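Local atomic coordinates of uncharacterized protein YLR301W (Saccharomyces cerevisiae, PDB entry 3RBY), a protein that is of unknown function and non-essential in yeast, but interacts with the protein HRR25 and may interact with SEC72. Residues Pro3-Arg8 / Leu24-Thr29; His32-Arg37 / Ala54-Asn59. All blocks are in the same frame, centred on the assembly; numbering follows the deposited sequence.

Interaction 1: Pro3-Arg8 / Leu24-Thr29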
loop_
_atom_site.group_PDB
_atom_site.type_symbol
_atom_site.label_atom_id
_atom_site.label_comp_id
_atom_site.label_asym_id
_atom_site.label_seq_id
_atom_site.Cartn_x
_atom_site.Cartn_y
_atom_site.Cartn_z
ATOM N N PRO A 3 -11.756 1.271 -15.341
ATOM C CA PRO A 3 -10.324 1.003 -15.512
ATOM C C PRO A 3 -9.662 0.771 -14.139
ATOM O O PRO A 3 -10.269 1.027 -13.084
ATOM C CB PRO A 3 -9.808 2.294 -16.141
ATOM C CG PRO A 3 -10.709 3.362 -15.565
ATOM C CD PRO A 3 -12.063 2.713 -15.381
ATOM N N ALA A 4 -8.437 0.263 -14.150
ATOM C CA ALA A 4 -7.732 -0.010 -12.912
ATOM C C ALA A 4 -6.297 0.507 -12.977
ATOM O O ALA A 4 -5.622 0.410 -14.023
ATOM C CB ALA A 4 -7.758 -1.500 -12.609
ATOM N N LEU A 5 -5.846 1.061 -11.856
ATOM C CA LEU A 5 -4.466 1.497 -11.683
ATOM C C LEU A 5 -3.931 0.809 -10.430
ATOM O O LEU A 5 -4.383 1.102 -9.325
ATOM C CB LEU A 5 -4.435 3.007 -11.460
ATOM C CG LEU A 5 -3.311 3.880 -12.027
ATOM C CD1 LEU A 5 -2.999 5.035 -11.086
ATOM C CD2 LEU A 5 -2.063 3.089 -12.325
ATOM N N LEU A 6 -2.979 -0.104 -10.583
ATOM C CA LEU A 6 -2.400 -0.771 -9.411
ATOM C C LEU A 6 -0.915 -0.464 -9.164
ATOM O O LEU A 6 -0.104 -0.433 -10.094
ATOM C CB LEU A 6 -2.626 -2.279 -9.481
ATOM C CG LEU A 6 -4.120 -2.580 -9.640
ATOM C CD1 LEU A 6 -4.426 -2.797 -11.107
ATOM C CD2 LEU A 6 -4.551 -3.792 -8.809
ATOM N N LYS A 7 -0.579 -0.243 -7.894
ATOM C CA LYS A 7 0.785 0.041 -7.476
ATOM C C LYS A 7 1.337 -1.234 -6.847
ATOM O O LYS A 7 0.692 -1.817 -5.960
ATOM C CB LYS A 7 0.784 1.179 -6.465
ATOM C CG LYS A 7 2.151 1.784 -6.194
ATOM C CD LYS A 7 2.888 1.072 -5.058
ATOM C CE LYS A 7 4.366 1.509 -5.034
ATOM N NZ LYS A 7 5.161 0.835 -3.958
ATOM N N ARG A 8 2.486 -1.713 -7.322
ATOM C CA ARG A 8 3.016 -2.947 -6.752
ATOM C C ARG A 8 3.647 -2.664 -5.390
ATOM O O ARG A 8 4.379 -1.684 -5.240
ATOM C CB ARG A 8 4.018 -3.640 -7.681
ATOM C CG ARG A 8 4.414 -4.999 -7.139
ATOM C CD ARG A 8 4.933 -5.962 -8.189
ATOM N NE ARG A 8 6.187 -5.538 -8.813
ATOM C CZ ARG A 8 7.371 -5.620 -8.228
ATOM N NH1 ARG A 8 7.445 -6.081 -6.989
ATOM N NH2 ARG A 8 8.477 -5.226 -8.855
ATOM N N LEU A 24 3.738 0.599 -11.544
ATOM C CA LEU A 24 2.320 0.870 -11.706
ATOM C C LEU A 24 1.843 0.031 -12.885
ATOM O O LEU A 24 2.490 0.022 -13.943
ATOM C CB LEU A 24 2.078 2.360 -12.000
ATOM C CG LEU A 24 2.136 3.373 -10.844
ATOM C CD1 LEU A 24 1.914 4.794 -11.323
ATOM C CD2 LEU A 24 1.113 3.047 -9.768
ATOM N N SER A 25 0.728 -0.677 -12.713
ATOM C CA SER A 25 0.076 -1.350 -13.843
ATOM C C SER A 25 -1.223 -0.645 -14.204
ATOM O O SER A 25 -2.085 -0.432 -13.343
ATOM C CB SER A 25 -0.185 -2.822 -13.541
ATOM O OG SER A 25 1.030 -3.559 -13.424
ATOM N N SER A 26 -1.349 -0.266 -15.476
ATOM C CA SER A 26 -2.565 0.360 -15.975
ATOM C C SER A 26 -3.400 -0.638 -16.778
ATOM O O SER A 26 -2.925 -1.208 -17.775
ATOM C CB SER A 26 -2.237 1.569 -16.862
ATOM O OG SER A 26 -1.307 2.438 -16.245
ATOM N N VAL A 27 -4.649 -0.835 -16.361
ATOM C CA VAL A 27 -5.567 -1.653 -17.143
ATOM C C VAL A 27 -6.757 -0.798 -17.574
ATOM O O VAL A 27 -7.548 -0.346 -16.739
ATOM C CB VAL A 27 -6.035 -2.892 -16.365
ATOM C CG1 VAL A 27 -6.941 -3.766 -17.250
ATOM C CG2 VAL A 27 -4.831 -3.699 -15.880
ATOM N N SER A 28 -6.878 -0.566 -18.880
ATOM C CA SER A 28 -7.964 0.260 -19.378
ATOM C C SER A 28 -9.290 -0.478 -19.217
ATOM O O SER A 28 -9.309 -1.695 -19.016
ATOM C CB SER A 28 -7.755 0.630 -20.849
ATOM O OG SER A 28 -7.861 -0.513 -21.683
ATOM N N THR A 29 -10.386 0.269 -19.301
ATOM C CA THR A 29 -11.719 -0.290 -19.228
ATOM C C THR A 29 -11.879 -1.388 -20.291
ATOM O O THR A 29 -12.372 -2.479 -20.001
ATOM C CB THR A 29 -12.764 0.808 -19.477
ATOM O OG1 THR A 29 -12.551 1.890 -18.557
ATOM C CG2 THR A 29 -14.188 0.252 -19.298
#
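The first beta hairpin of the chain, strands 4-12 and 24-27 of a large antiparallel sheet, runs through this contact, where Ala-4 pairs with Val-27 and Leu-6 with Ser-25. Each of these two hydrogen-bonded pairs closes a ring of two backbone bonds. Ala-4 N reaches Val-27 O at 2.8 Å, and Val-27 N returns to Ala-4 O almost straight, at 176°. Leu-6 N gives to Ser-25 O and Ser-25 N to Leu-6 O. The non-hydrogen-bonded pairs between and beyond them, Leu-5 with Ser-26 and Lys-7 with Leu-24, turn their side chains to the other face. There Leu-24, its CG beside the backbone N (chi1 -78°), leans CD2 over toward strand 4-8, where it lies 3.8 Å from Lys-7 CB and 4.1 Å from Leu-5 CD2. The same Leu-5 CD2 borders Ser-26 OG, whose small hydroxyl is engaged by Gln-178 of the second sheet. Ala-4 and Val-27 share the opposite face with Leu-6 and Ser-25; Ala-4 CB meets Val-27 CB at 4.4 Å, Leu-6 packs on Trp-130, and Ser-25 OG bonds to Ser-35 OG on the next strand. Past the last pair, Pro-3 CD lies 3.3 Å from Thr-29 OG1; a proline is tolerated here, since this strand pair does not call on the proton it lacks. Lysine suits its place by being long: Lys-7, bent at chi2, carries CB and CG past Leu-24 CD2 before its NZ reaches Arg-8 O. The strands are therefore joined chiefly through their main chains, leaving the leucines to supply apolar contact and the serines to carry polar links onward.

Interaction 2: His32-Arg37 / Ala54-Asn59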
loop_
_atom_site.group_PDB
_atom_site.type_symbol
_atom_site.label_atom_id
_atom_site.label_comp_id
_atom_site.label_asym_id
_atom_site.label_seq_id
_atom_site.Cartn_x
_atom_site.Cartn_y
_atom_site.Cartn_z
ATOM N N HIS A 32 -6.954 -3.143 -22.256
ATOM C CA HIS A 32 -5.562 -2.950 -22.674
ATOM C C HIS A 32 -4.704 -2.666 -21.420
ATOM O O HIS A 32 -5.181 -2.032 -20.462
ATOM C CB HIS A 32 -5.464 -1.801 -23.679
ATOM C CG HIS A 32 -6.498 -1.859 -24.758
ATOM N ND1 HIS A 32 -6.647 -2.956 -25.586
ATOM C CD2 HIS A 32 -7.464 -0.980 -25.125
ATOM C CE1 HIS A 32 -7.643 -2.741 -26.422
ATOM N NE2 HIS A 32 -8.157 -1.549 -26.166
ATOM N N TYR A 33 -3.459 -3.142 -21.416
ATOM C CA TYR A 33 -2.629 -3.064 -20.212
ATOM C C TYR A 33 -1.159 -2.719 -20.499
ATOM O O TYR A 33 -0.601 -3.134 -21.527
ATOM C CB TYR A 33 -2.707 -4.390 -19.440
ATOM C CG TYR A 33 -2.101 -5.548 -20.199
ATOM C CD1 TYR A 33 -0.753 -5.852 -20.071
ATOM C CD2 TYR A 33 -2.874 -6.335 -21.057
ATOM C CE1 TYR A 33 -0.182 -6.908 -20.763
ATOM C CE2 TYR A 33 -2.309 -7.402 -21.760
ATOM C CZ TYR A 33 -0.961 -7.677 -21.608
ATOM O OH TYR A 33 -0.385 -8.725 -22.296
ATOM N N ILE A 34 -0.550 -1.960 -19.583
ATOM C CA ILE A 34 0.896 -1.705 -19.577
ATOM C C ILE A 34 1.404 -1.739 -18.133
ATOM O O ILE A 34 0.680 -1.371 -17.202
ATOM C CB ILE A 34 1.231 -0.341 -20.204
ATOM C CG1 ILE A 34 2.743 -0.117 -20.267
ATOM C CG2 ILE A 34 0.575 0.770 -19.423
ATOM C CD1 ILE A 34 3.133 0.961 -21.257
ATOM N N SER A 35 2.637 -2.193 -17.943
ATOM C CA SER A 35 3.237 -2.216 -16.620
ATOM C C SER A 35 4.690 -1.739 -16.701
ATOM O O SER A 35 5.530 -2.421 -17.294
ATOM C CB SER A 35 3.155 -3.625 -16.010
ATOM O OG SER A 35 3.561 -3.632 -14.649
ATOM N N LEU A 36 4.975 -0.559 -16.136
ATOM C CA LEU A 36 6.334 -0.001 -16.128
ATOM C C LEU A 36 6.936 -0.211 -14.745
ATOM O O LEU A 36 6.275 0.060 -13.732
ATOM C CB LEU A 36 6.330 1.484 -16.498
ATOM C CG LEU A 36 5.734 1.766 -17.878
ATOM C CD1 LEU A 36 5.796 3.260 -18.233
ATOM C CD2 LEU A 36 6.441 0.915 -18.939
ATOM N N ARG A 37 8.170 -0.722 -14.691
ATOM C CA ARG A 37 8.770 -1.104 -13.400
ATOM C C ARG A 37 10.141 -0.464 -13.147
ATOM O O ARG A 37 11.130 -1.158 -12.903
ATOM C CB ARG A 37 8.808 -2.636 -13.273
ATOM C CG ARG A 37 7.447 -3.273 -13.692
ATOM C CD ARG A 37 7.231 -4.727 -13.251
ATOM N NE ARG A 37 5.830 -5.094 -13.443
ATOM C CZ ARG A 37 5.266 -6.247 -13.090
ATOM N NH1 ARG A 37 5.980 -7.203 -12.516
ATOM N NH2 ARG A 37 3.964 -6.436 -13.307
ATOM N N ALA A 54 9.368 -4.442 -18.008
ATOM C CA ALA A 54 8.298 -3.652 -18.605
ATOM C C ALA A 54 7.561 -4.473 -19.655
ATOM O O ALA A 54 8.183 -5.188 -20.442
ATOM C CB ALA A 54 8.854 -2.379 -19.217
ATOM N N PHE A 55 6.235 -4.374 -19.668
ATOM C CA PHE A 55 5.437 -5.136 -20.616
ATOM C C PHE A 55 4.107 -4.446 -20.870
ATOM O O PHE A 55 3.696 -3.554 -20.116
ATOM C CB PHE A 55 5.233 -6.589 -20.156
ATOM C CG PHE A 55 4.428 -6.747 -18.877
ATOM C CD1 PHE A 55 5.062 -7.061 -17.671
ATOM C CD2 PHE A 55 3.041 -6.630 -18.883
ATOM C CE1 PHE A 55 4.328 -7.236 -16.488
ATOM C CE2 PHE A 55 2.294 -6.813 -17.704
ATOM C CZ PHE A 55 2.943 -7.115 -16.505
ATOM N N ALA A 56 3.453 -4.848 -21.953
ATOM C CA ALA A 56 2.182 -4.261 -22.346
ATOM C C ALA A 56 1.507 -5.183 -23.354
ATOM O O ALA A 56 2.159 -6.038 -23.971
ATOM C CB ALA A 56 2.393 -2.870 -22.939
ATOM N N GLY A 57 0.203 -5.027 -23.513
ATOM C CA GLY A 57 -0.517 -5.803 -24.500
ATOM C C GLY A 57 -1.885 -5.196 -24.652
ATOM O O GLY A 57 -2.425 -4.612 -23.702
ATOM N N THR A 58 -2.440 -5.312 -25.852
ATOM C CA THR A 58 -3.835 -4.943 -26.096
ATOM C C THR A 58 -4.718 -6.037 -25.503
ATOM O O THR A 58 -4.210 -7.101 -25.115
ATOM C CB THR A 58 -4.073 -4.721 -27.601
ATOM O OG1 THR A 58 -3.465 -5.798 -28.326
ATOM C CG2 THR A 58 -3.406 -3.382 -28.049
ATOM N N ASN A 59 -6.018 -5.788 -25.394
ATOM C CA ASN A 59 -6.849 -6.701 -24.623
ATOM C C ASN A 59 -6.783 -8.178 -25.039
ATOM O O ASN A 59 -6.853 -9.069 -24.180
ATOM C CB ASN A 59 -8.312 -6.214 -24.501
ATOM C CG ASN A 59 -8.972 -5.917 -25.864
ATOM O OD1 ASN A 59 -8.420 -6.216 -26.935
ATOM N ND2 ASN A 59 -10.167 -5.327 -25.814
#
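His-32 and Asn-59 meet where the paired strands end: Asn-59 N donates to His-32 ND1 at 2.9 Å, a bent bond (141°) that approaches from somewhat outside the imidazole plane. ND1 therefore acts as an acceptor here, while the Asn-59 amide lies alongside the ring and its ND2 binds Asp-30 O. Farther in, Tyr-33 N gives to Gly-57 O, and Gly-57 N returns to Tyr-33 O. Ser-35 and Phe-55 repeat the exchange, though Phe-55 N to Ser-35 O is longer, at 3.2 Å. These are the hydrogen-bonded pairs of strands 33-38 and 51-57, antiparallel neighbours in the large sheet of this beta-rich fold; in the non-hydrogen-bonded pairs between and beside them, Ala-56 and Ala-54 face Ile-34 and Leu-36, and their small methyls suit a face packed against the second sheet. Tyr-33, with CG between N and the carbonyl carbon (chi1 66°), lays its ring over Gly-57, whose CA sits 3.8 Å from the centroid of the Tyr-33 ring in a CH-pi contact; glycine fits because a CB would run into the tyrosine hydroxyl. That hydroxyl is bonded to Thr-61 OG1, and the ring edge meets Phe-55 CD2. A leucine in place of Tyr-33 would probably leave Thr-61 without this hydroxyl partner and Gly-57 without its aromatic cover. Ser-35 CB in turn lies over one face of Phe-55. Arg-37 NE and NH2 both hold Ser-35 OG, side-on in the guanidinium plane, a reach that suits arginine, while NH1 forms a salt bridge with Glu-128; Ser-35 OG also hydrogen-bonds Ser-25 OG. Phe-55 CE1 comes over one guanidinium face, 3.3 Å from Arg-37 NH2.

Interactions 1 and 2 follow each other along the chain, the first closing before the second opens, and their centres lie 9 Å apart. Together they supply four consecutive strands of the same antiparallel sheet, in the order 4-12, 24-27, 33-38 and 51-57. The two inner strands join the contacts directly: Ser-26 N probably bonds to Ile-34 O at 2.9 Å, and Ser-25 OG lies 2.8 Å from Ser-35 OG, a probable hydrogen bond. On one face Gln-178, from the smaller sheet, reaches both, binding Ser-26 and packing on Ile-34 and Leu-36. Sequence neighbours thus become sheet neighbours, forming a continuous up-and-down meander that packs against the second sheet.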